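Local structure of hypothetical protein Atu2144 (Agrobacterium tumefaciens, 2ODF) at residues A[43-48]-A[84-89]; A[54-59]-A[101-106]; A[29-34]-A[60-65]. The protein is of unknown function but belongs to the N-formylglutamate amidohydrolase family and is probably a hydrolase of amide bonds. All blocks are in the same frame, centred on the assembly; numbering follows the deposited sequence.

Contact 1. Residues A[43-48]-A[84-89]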
loop_
_atom_site.group_PDB
_atom_site.type_symbol
_atom_site.label_atom_id
_atom_site.label_comp_id
_atom_site.label_asym_id
_atom_site.label_seq_id
_atom_site.Cartn_x
_atom_site.Cartn_y
_atom_site.Cartn_z
ATOM N N GLY A 43 18.138 -7.860 9.323
ATOM C CA GLY A 43 19.346 -8.653 9.343
ATOM C C GLY A 43 19.698 -9.174 7.968
ATOM O O GLY A 43 19.762 -8.405 7.036
ATOM N N THR A 44 19.927 -10.483 7.855
ATOM C CA THR A 44 20.270 -11.133 6.588
ATOM C C THR A 44 19.046 -11.635 5.782
ATOM O O THR A 44 19.207 -12.247 4.745
ATOM C CB THR A 44 21.203 -12.334 6.856
ATOM O OG1 THR A 44 20.482 -13.357 7.548
ATOM C CG2 THR A 44 22.431 -11.902 7.694
ATOM N N LEU A 45 17.835 -11.426 6.291
ATOM C CA LEU A 45 16.634 -12.128 5.786
ATOM C C LEU A 45 16.776 -13.657 5.748
ATOM O O LEU A 45 16.034 -14.339 5.049
ATOM C CB LEU A 45 16.244 -11.616 4.397
ATOM C CG LEU A 45 15.712 -10.187 4.296
ATOM C CD1 LEU A 45 15.697 -9.741 2.817
ATOM C CD2 LEU A 45 14.332 -10.020 4.930
ATOM N N GLY A 46 17.732 -14.180 6.514
ATOM C CA GLY A 46 18.033 -15.601 6.511
ATOM C C GLY A 46 18.828 -16.076 5.318
ATOM O O GLY A 46 18.894 -17.282 5.072
ATOM N N LEU A 47 19.470 -15.142 4.599
ATOM C CA LEU A 47 20.241 -15.457 3.388
ATOM C C LEU A 47 21.753 -15.416 3.614
ATOM O O LEU A 47 22.264 -14.753 4.530
ATOM C CB LEU A 47 19.908 -14.465 2.252
ATOM C CG LEU A 47 18.455 -14.391 1.808
ATOM C CD1 LEU A 47 18.237 -13.193 0.867
ATOM C CD2 LEU A 47 18.006 -15.701 1.133
ATOM N N SER A 48 22.459 -16.140 2.757
ATOM C CA SER A 48 23.917 -16.181 2.799
ATOM C C SER A 48 24.526 -14.886 2.278
ATOM O O SER A 48 23.912 -14.173 1.492
ATOM C CB SER A 48 24.426 -17.354 1.965
ATOM O OG SER A 48 24.300 -17.071 0.585
ATOM N N ARG A 84 15.035 -4.861 -3.373
ATOM C CA ARG A 84 13.831 -5.476 -3.932
ATOM C C ARG A 84 13.440 -6.759 -3.167
ATOM O O ARG A 84 12.330 -7.280 -3.355
ATOM C CB ARG A 84 14.050 -5.837 -5.410
ATOM C CG ARG A 84 15.144 -6.933 -5.647
ATOM C CD ARG A 84 15.310 -7.289 -7.106
ATOM N NE ARG A 84 14.072 -7.803 -7.677
ATOM C CZ ARG A 84 13.926 -8.270 -8.909
ATOM N NH1 ARG A 84 14.941 -8.268 -9.755
ATOM N NH2 ARG A 84 12.743 -8.705 -9.303
ATOM N N LEU A 85 14.377 -7.315 -2.397
ATOM C CA LEU A 85 14.049 -8.480 -1.549
ATOM C C LEU A 85 13.068 -8.140 -0.443
ATOM O O LEU A 85 12.269 -9.006 -0.055
ATOM C CB LEU A 85 15.290 -9.108 -0.944
ATOM C CG LEU A 85 16.225 -9.851 -1.897
ATOM C CD1 LEU A 85 17.516 -10.108 -1.160
ATOM C CD2 LEU A 85 15.623 -11.107 -2.387
ATOM N N VAL A 86 13.113 -6.903 0.057
ATOM C CA VAL A 86 12.194 -6.452 1.078
ATOM C C VAL A 86 10.852 -6.045 0.442
ATOM O O VAL A 86 9.781 -6.488 0.862
ATOM C CB VAL A 86 12.786 -5.309 1.939
ATOM C CG1 VAL A 86 11.789 -4.911 3.051
ATOM C CG2 VAL A 86 14.100 -5.779 2.586
ATOM N N TYR A 87 10.920 -5.238 -0.609
ATOM C CA TYR A 87 9.731 -4.907 -1.394
ATOM C C TYR A 87 10.193 -4.586 -2.812
ATOM O O TYR A 87 11.014 -3.667 -3.008
ATOM C CB TYR A 87 8.904 -3.730 -0.803
ATOM C CG TYR A 87 7.551 -3.653 -1.477
ATOM C CD1 TYR A 87 7.450 -3.304 -2.824
ATOM C CD2 TYR A 87 6.382 -4.012 -0.815
ATOM C CE1 TYR A 87 6.230 -3.306 -3.480
ATOM C CE2 TYR A 87 5.155 -3.997 -1.472
ATOM C CZ TYR A 87 5.093 -3.658 -2.824
ATOM O OH TYR A 87 3.897 -3.661 -3.539
ATOM N N ASP A 88 9.675 -5.330 -3.788
ATOM C CA ASP A 88 9.971 -5.075 -5.197
ATOM C C ASP A 88 9.048 -3.967 -5.679
ATOM O O ASP A 88 7.876 -4.195 -5.958
ATOM C CB ASP A 88 9.797 -6.341 -6.051
ATOM C CG ASP A 88 10.305 -6.155 -7.479
ATOM O OD1 ASP A 88 10.372 -4.991 -7.946
ATOM O OD2 ASP A 88 10.645 -7.169 -8.120
ATOM N N CYS A 89 9.585 -2.754 -5.753
ATOM C CA CYS A 89 8.760 -1.589 -6.076
ATOM C C CYS A 89 8.204 -1.610 -7.500
ATOM O O CYS A 89 7.349 -0.792 -7.833
ATOM C CB CYS A 89 9.524 -0.318 -5.802
ATOM S SG CYS A 89 9.635 0.038 -4.070
#

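Contact 2. Residues A[54-59]-A[101-106]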
loop_
_atom_site.group_PDB
_atom_site.type_symbol
_atom_site.label_atom_id
_atom_site.label_comp_id
_atom_site.label_asym_id
_atom_site.label_seq_id
_atom_site.Cartn_x
_atom_site.Cartn_y
_atom_site.Cartn_z
ATOM N N SER A 54 24.467 -10.766 -4.417
ATOM C CA SER A 54 24.157 -11.200 -5.774
ATOM C C SER A 54 23.047 -10.358 -6.367
ATOM O O SER A 54 22.515 -9.472 -5.718
ATOM C CB SER A 54 23.720 -12.678 -5.785
ATOM O OG SER A 54 22.398 -12.837 -5.266
ATOM N N HIS A 55 22.695 -10.697 -7.604
ATOM C CA HIS A 55 21.551 -10.107 -8.300
ATOM C C HIS A 55 20.184 -10.392 -7.673
ATOM O O HIS A 55 19.212 -9.779 -8.102
ATOM C CB HIS A 55 21.538 -10.560 -9.766
ATOM C CG HIS A 55 21.235 -12.014 -9.930
ATOM N ND1 HIS A 55 19.957 -12.489 -10.093
ATOM C CD2 HIS A 55 22.044 -13.102 -9.897
ATOM C CE1 HIS A 55 19.985 -13.808 -10.161
ATOM N NE2 HIS A 55 21.240 -14.204 -10.049
ATOM N N ALA A 56 20.082 -11.302 -6.676
ATOM C CA ALA A 56 18.826 -11.472 -5.919
ATOM C C ALA A 56 18.409 -10.158 -5.230
ATOM O O ALA A 56 17.219 -9.848 -5.139
ATOM C CB ALA A 56 18.957 -12.583 -4.845
ATOM N N ALA A 57 19.408 -9.413 -4.751
ATOM C CA ALA A 57 19.204 -8.226 -3.925
ATOM C C ALA A 57 19.071 -6.919 -4.683
ATOM O O ALA A 57 18.572 -5.953 -4.119
ATOM C CB ALA A 57 20.322 -8.097 -2.910
ATOM N N TRP A 58 19.516 -6.874 -5.931
ATOM C CA TRP A 58 19.514 -5.646 -6.718
ATOM C C TRP A 58 19.791 -5.942 -8.191
ATOM O O TRP A 58 20.043 -7.088 -8.565
ATOM C CB TRP A 58 20.557 -4.666 -6.156
ATOM C CG TRP A 58 21.983 -5.050 -6.423
ATOM C CD1 TRP A 58 22.515 -6.303 -6.452
ATOM C CD2 TRP A 58 23.054 -4.159 -6.703
ATOM N NE1 TRP A 58 23.840 -6.237 -6.730
ATOM C CE2 TRP A 58 24.201 -4.931 -6.881
ATOM C CE3 TRP A 58 23.152 -2.766 -6.812
ATOM C CZ2 TRP A 58 25.445 -4.364 -7.171
ATOM C CZ3 TRP A 58 24.375 -2.208 -7.086
ATOM C CH2 TRP A 58 25.513 -3.007 -7.263
ATOM N N ASP A 59 19.686 -4.912 -9.024
ATOM C CA ASP A 59 20.124 -4.967 -10.430
ATOM C C ASP A 59 21.525 -4.361 -10.460
ATOM O O ASP A 59 21.681 -3.121 -10.500
ATOM C CB ASP A 59 19.212 -4.131 -11.330
ATOM C CG ASP A 59 17.867 -4.757 -11.571
ATOM O OD1 ASP A 59 17.461 -5.699 -10.829
ATOM O OD2 ASP A 59 17.161 -4.249 -12.481
ATOM N N VAL A 101 8.892 -14.993 -1.804
ATOM C CA VAL A 101 9.279 -16.089 -0.916
ATOM C C VAL A 101 10.556 -16.833 -1.376
ATOM O O VAL A 101 11.225 -17.479 -0.561
ATOM C CB VAL A 101 8.134 -17.106 -0.707
ATOM C CG1 VAL A 101 6.914 -16.382 -0.137
ATOM C CG2 VAL A 101 7.782 -17.859 -2.017
ATOM N N LYS A 102 10.894 -16.696 -2.654
ATOM C CA LYS A 102 12.075 -17.326 -3.241
ATOM C C LYS A 102 12.747 -16.353 -4.228
ATOM O O LYS A 102 12.064 -15.537 -4.827
ATOM C CB LYS A 102 11.647 -18.593 -3.990
ATOM C CG LYS A 102 12.705 -19.688 -4.043
ATOM C CD LYS A 102 12.168 -20.977 -4.719
ATOM C CE LYS A 102 11.325 -21.815 -3.775
ATOM N NZ LYS A 102 10.870 -23.133 -4.399
ATOM N N SER A 103 14.077 -16.414 -4.330
ATOM C CA SER A 103 14.824 -15.854 -5.468
ATOM C C SER A 103 15.512 -17.012 -6.173
ATOM O O SER A 103 16.525 -17.535 -5.682
ATOM C CB SER A 103 15.873 -14.836 -5.027
ATOM O OG SER A 103 16.703 -14.479 -6.128
ATOM N N GLU A 104 14.939 -17.423 -7.302
ATOM C CA GLU A 104 15.447 -18.528 -8.111
ATOM C C GLU A 104 15.450 -19.810 -7.281
ATOM O O GLU A 104 14.391 -20.254 -6.849
ATOM C CB GLU A 104 16.828 -18.200 -8.696
ATOM C CG GLU A 104 16.854 -16.928 -9.533
ATOM C CD GLU A 104 18.088 -16.838 -10.404
ATOM O OE1 GLU A 104 19.205 -17.070 -9.879
ATOM O OE2 GLU A 104 17.941 -16.542 -11.613
ATOM N N ILE A 105 16.618 -20.389 -7.019
ATOM C CA ILE A 105 16.679 -21.603 -6.190
ATOM C C ILE A 105 16.760 -21.305 -4.680
ATOM O O ILE A 105 16.769 -22.234 -3.866
ATOM C CB ILE A 105 17.870 -22.525 -6.604
ATOM C CG1 ILE A 105 19.192 -21.740 -6.637
ATOM C CG2 ILE A 105 17.568 -23.175 -7.969
ATOM C CD1 ILE A 105 20.438 -22.563 -6.247
ATOM N N TYR A 106 16.799 -20.026 -4.310
ATOM C CA TYR A 106 17.023 -19.628 -2.916
ATOM C C TYR A 106 15.756 -19.230 -2.182
ATOM O O TYR A 106 15.123 -18.248 -2.534
ATOM C CB TYR A 106 18.010 -18.473 -2.859
ATOM C CG TYR A 106 19.331 -18.848 -3.453
ATOM C CD1 TYR A 106 20.155 -19.764 -2.816
ATOM C CD2 TYR A 106 19.746 -18.312 -4.668
ATOM C CE1 TYR A 106 21.365 -20.135 -3.373
ATOM C CE2 TYR A 106 20.965 -18.669 -5.222
ATOM C CZ TYR A 106 21.760 -19.579 -4.575
ATOM O OH TYR A 106 22.963 -19.921 -5.120
#

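Contact 3. Residues A[29-34]-A[60-65]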
loop_
_atom_site.group_PDB
_atom_site.type_symbol
_atom_site.label_atom_id
_atom_site.label_comp_id
_atom_site.label_asym_id
_atom_site.label_seq_id
_atom_site.Cartn_x
_atom_site.Cartn_y
_atom_site.Cartn_z
ATOM N N LEU A 29 14.253 9.568 -15.134
ATOM C CA LEU A 29 14.847 8.268 -14.951
ATOM C C LEU A 29 14.370 7.679 -13.629
ATOM O O LEU A 29 14.312 8.393 -12.609
ATOM C CB LEU A 29 16.369 8.358 -14.963
ATOM C CG LEU A 29 17.025 8.767 -16.294
ATOM C CD1 LEU A 29 18.452 9.380 -16.110
ATOM C CD2 LEU A 29 17.014 7.591 -17.284
ATOM N N VAL A 30 14.024 6.389 -13.670
ATOM C CA VAL A 30 13.497 5.634 -12.516
ATOM C C VAL A 30 14.251 4.302 -12.384
ATOM O O VAL A 30 14.390 3.555 -13.357
ATOM C CB VAL A 30 11.968 5.380 -12.649
ATOM C CG1 VAL A 30 11.428 4.579 -11.433
ATOM C CG2 VAL A 30 11.224 6.749 -12.883
ATOM N N CYS A 31 14.732 4.010 -11.186
ATOM C CA CYS A 31 15.495 2.791 -10.932
ATOM C C CYS A 31 15.016 2.118 -9.649
ATOM O O CYS A 31 15.482 2.433 -8.551
ATOM C CB CYS A 31 16.998 3.117 -10.860
ATOM S SG CYS A 31 18.006 1.661 -10.916
ATOM N N GLU A 32 14.056 1.201 -9.803
ATOM C CA GLU A 32 13.447 0.495 -8.676
ATOM C C GLU A 32 14.413 -0.507 -7.999
ATOM O O GLU A 32 14.354 -0.713 -6.783
ATOM C CB GLU A 32 12.190 -0.244 -9.122
ATOM C CG GLU A 32 11.162 0.576 -9.864
ATOM C CD GLU A 32 11.311 0.444 -11.346
ATOM O OE1 GLU A 32 12.448 0.611 -11.831
ATOM O OE2 GLU A 32 10.307 0.181 -12.029
ATOM N N HIS A 33 15.334 -1.076 -8.774
ATOM C CA HIS A 33 16.246 -2.107 -8.258
ATOM C C HIS A 33 17.663 -1.610 -8.065
ATOM O O HIS A 33 18.619 -2.370 -8.196
ATOM C CB HIS A 33 16.217 -3.353 -9.156
ATOM C CG HIS A 33 14.854 -3.967 -9.299
ATOM N ND1 HIS A 33 14.518 -4.781 -10.354
ATOM C CD2 HIS A 33 13.731 -3.845 -8.546
ATOM C CE1 HIS A 33 13.257 -5.167 -10.236
ATOM N NE2 HIS A 33 12.748 -4.598 -9.156
ATOM N N ALA A 34 17.771 -0.344 -7.669
ATOM C CA ALA A 34 19.010 0.407 -7.606
ATOM C C ALA A 34 19.956 -0.087 -6.520
ATOM O O ALA A 34 21.176 0.008 -6.675
ATOM C CB ALA A 34 18.692 1.907 -7.339
ATOM N N PRO A 60 22.564 -5.215 -10.454
ATOM C CA PRO A 60 23.929 -4.677 -10.501
ATOM C C PRO A 60 24.159 -3.864 -11.760
ATOM O O PRO A 60 23.744 -4.278 -12.851
ATOM C CB PRO A 60 24.831 -5.925 -10.523
ATOM C CG PRO A 60 23.961 -7.098 -10.421
ATOM C CD PRO A 60 22.519 -6.689 -10.483
ATOM N N GLY A 61 24.770 -2.702 -11.594
ATOM C CA GLY A 61 25.087 -1.825 -12.711
ATOM C C GLY A 61 24.005 -0.804 -13.019
ATOM O O GLY A 61 24.294 0.200 -13.624
ATOM N N ALA A 62 22.757 -1.089 -12.642
ATOM C CA ALA A 62 21.616 -0.300 -13.119
ATOM C C ALA A 62 21.611 1.148 -12.599
ATOM O O ALA A 62 21.379 2.078 -13.368
ATOM C CB ALA A 62 20.289 -1.024 -12.791
ATOM N N LEU A 63 21.837 1.347 -11.303
ATOM C CA LEU A 63 21.901 2.689 -10.729
ATOM C C LEU A 63 23.112 3.450 -11.310
ATOM O O LEU A 63 23.042 4.649 -11.558
ATOM C CB LEU A 63 21.996 2.618 -9.199
ATOM C CG LEU A 63 22.091 3.904 -8.434
ATOM C CD1 LEU A 63 20.887 4.761 -8.806
ATOM C CD2 LEU A 63 22.218 3.639 -6.881
ATOM N N ALA A 64 24.199 2.722 -11.562
ATOM C CA ALA A 64 25.434 3.334 -12.030
ATOM C C ALA A 64 25.205 3.891 -13.420
ATOM O O ALA A 64 25.587 5.031 -13.703
ATOM C CB ALA A 64 26.569 2.291 -12.052
ATOM N N VAL A 65 24.579 3.066 -14.273
ATOM C CA VAL A 65 24.175 3.466 -15.617
ATOM C C VAL A 65 23.161 4.600 -15.565
ATOM O O VAL A 65 23.285 5.560 -16.297
ATOM C CB VAL A 65 23.620 2.284 -16.428
ATOM C CG1 VAL A 65 22.908 2.778 -17.690
ATOM C CG2 VAL A 65 24.749 1.298 -16.768
HETATM O O HOH W 1 22.067 -0.757 -9.267
#

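Contact 1. Residues A[43-48]-A[84-89]
L45 and L85 bury most of the surface in this contact, with L47 as a third leucine beside them. L45 sits at the second position of a type I' beta turn running from T44 to L47, closed by the backbone bond from L47 N to T44 O (2.9 Å). Both central residues have positive phi. Glycine adopts this easily at G46, whereas the phi of L45, 53°, is uncommon for a residue with a side chain. The L45 side chain points toward 84-89. G46 N also makes a weak bond to T44 OG1.

The turn leaves both side chains directed at L85, which L45 meets at its CB and L47 at the end of its side chain. L45 lies slantwise over the base of L85, with CD1 against L85 CB at 3.8 Å, and the same methyl lies more loosely near V86 CG2 (4.3 Å). L47 instead meets L85 tip to tip. Leucine suits these places because the methyls ending a flexible apolar chain can close a contact between two loops without needing a polar partner.

The face is continued by L52 of helix 49-52, against L47, and by I108, against L85. Within 84-89, away from L45 and L47, R84 NH2 and D88 OD2 form a salt bridge. Where the two leucine tips meet, the methyl carbons L47 CD1 and L85 CD1 are 3.8 Å apart.

Contact 2. Residues A[54-59]-A[101-106]
The imidazole of H55 meets the carboxylate of E104 at its edge: E104 OE1 and CD lie near the ring plane, beside the CE1 corner, and the two flat groups are turned 81° against each other. OE1 is 3.4 Å from H55 CE1 and hardly farther, 3.5 Å, from H55 NE2, so it faces the CE1-NE2 side of the ring without forming a hydrogen bond. It sits between the CE1 and NE2 directions, not straight in line with the C-H, so any attraction is probably weak and mainly electrostatic. Elsewhere, I105 CG1 rests over one face of the Y106 ring, and S54 O lies at the edge of the W58 indole, in its plane.

With CG between its own backbone N and carbonyl carbon (chi1 69°), H55 turns the CE1-NE2 side of its ring to E104. E104 is the first corner residue of a type II' turn, S103 to Y106, at the tip of the small beta hairpin of strands 102-103 and 106-107, and its side chain, extended beyond CG, points toward 54-59. S103 and Y106 form a hydrogen-bonded pair, with S103 N to Y106 O at 2.8 Å. The positive phi of E104, 60°, is the one this turn requires.

Beside the H55-E104 contact, A56 sets its methyl against S103, whose OG is only 3.2 Å from A56 CB. The contact is tight, and alanine has nothing beyond CB to be fitted in at this point. The opposing loop is shaped by an ST turn, in which S54 OG accepts from A56 N at 3.1 Å; the same hydroxyl is also bonded to V51 O.

Contact 3. Residues A[29-34]-A[60-65]
A34 and L63 make the closest side-chain pairing here, CB to CB at 3.9 Å. In L63, CG is anti to the backbone N (chi1 179°), which swings the isobutyl group along A34, so that L63 CD1 is 3.9 Å and CD2 4.0 Å from A34 CB. L63 CB also touches A34 O, at 3.7 Å. The short side chain of alanine lets the helix backbone come this near. C31 likewise holds SG anti to its N (chi1 -167°), directing the sulfur over the start of the helix, 4.0 Å from A62 CB. Cysteine and alanine, both compact and weakly polar or apolar, fit this buried site.

Strand 27-31, helix 62-73 and strand 77-80, which runs parallel beside the first strand, form a beta-alpha-beta unit; L63 also packs on L77 and Y79 of the second strand. A type I turn from C31 to A34 carries the chain off the strand, and G61, with phi 91°, is the N-cap of the helix. A water bridges the two segments, donating to A34 O (2.8 Å) and accepting from L63 N (2.9 Å), thereby satisfying a first-turn N-H of the helix.

In the fold
Contact 3 lies deepest, with its centre about 6 Å from the centre of the chain, and joins a strand of the main sheet to its crossover helix. Contacts 1 and 2 lie about 17 and 15 Å out and hold loops and a hairpin. Contact 1 is buried and purely aliphatic, contact 2 partly buried and more polar, and contact 3 combines small side chains with a water bridge. The segments of the three contacts alternate along the chain; in space, L85 of contact 1 packs on A56 and A57 of contact 2. H33 unites the set, as its NE2 is probably hydrogen-bonded to D88 OD1 and its O to D59 N.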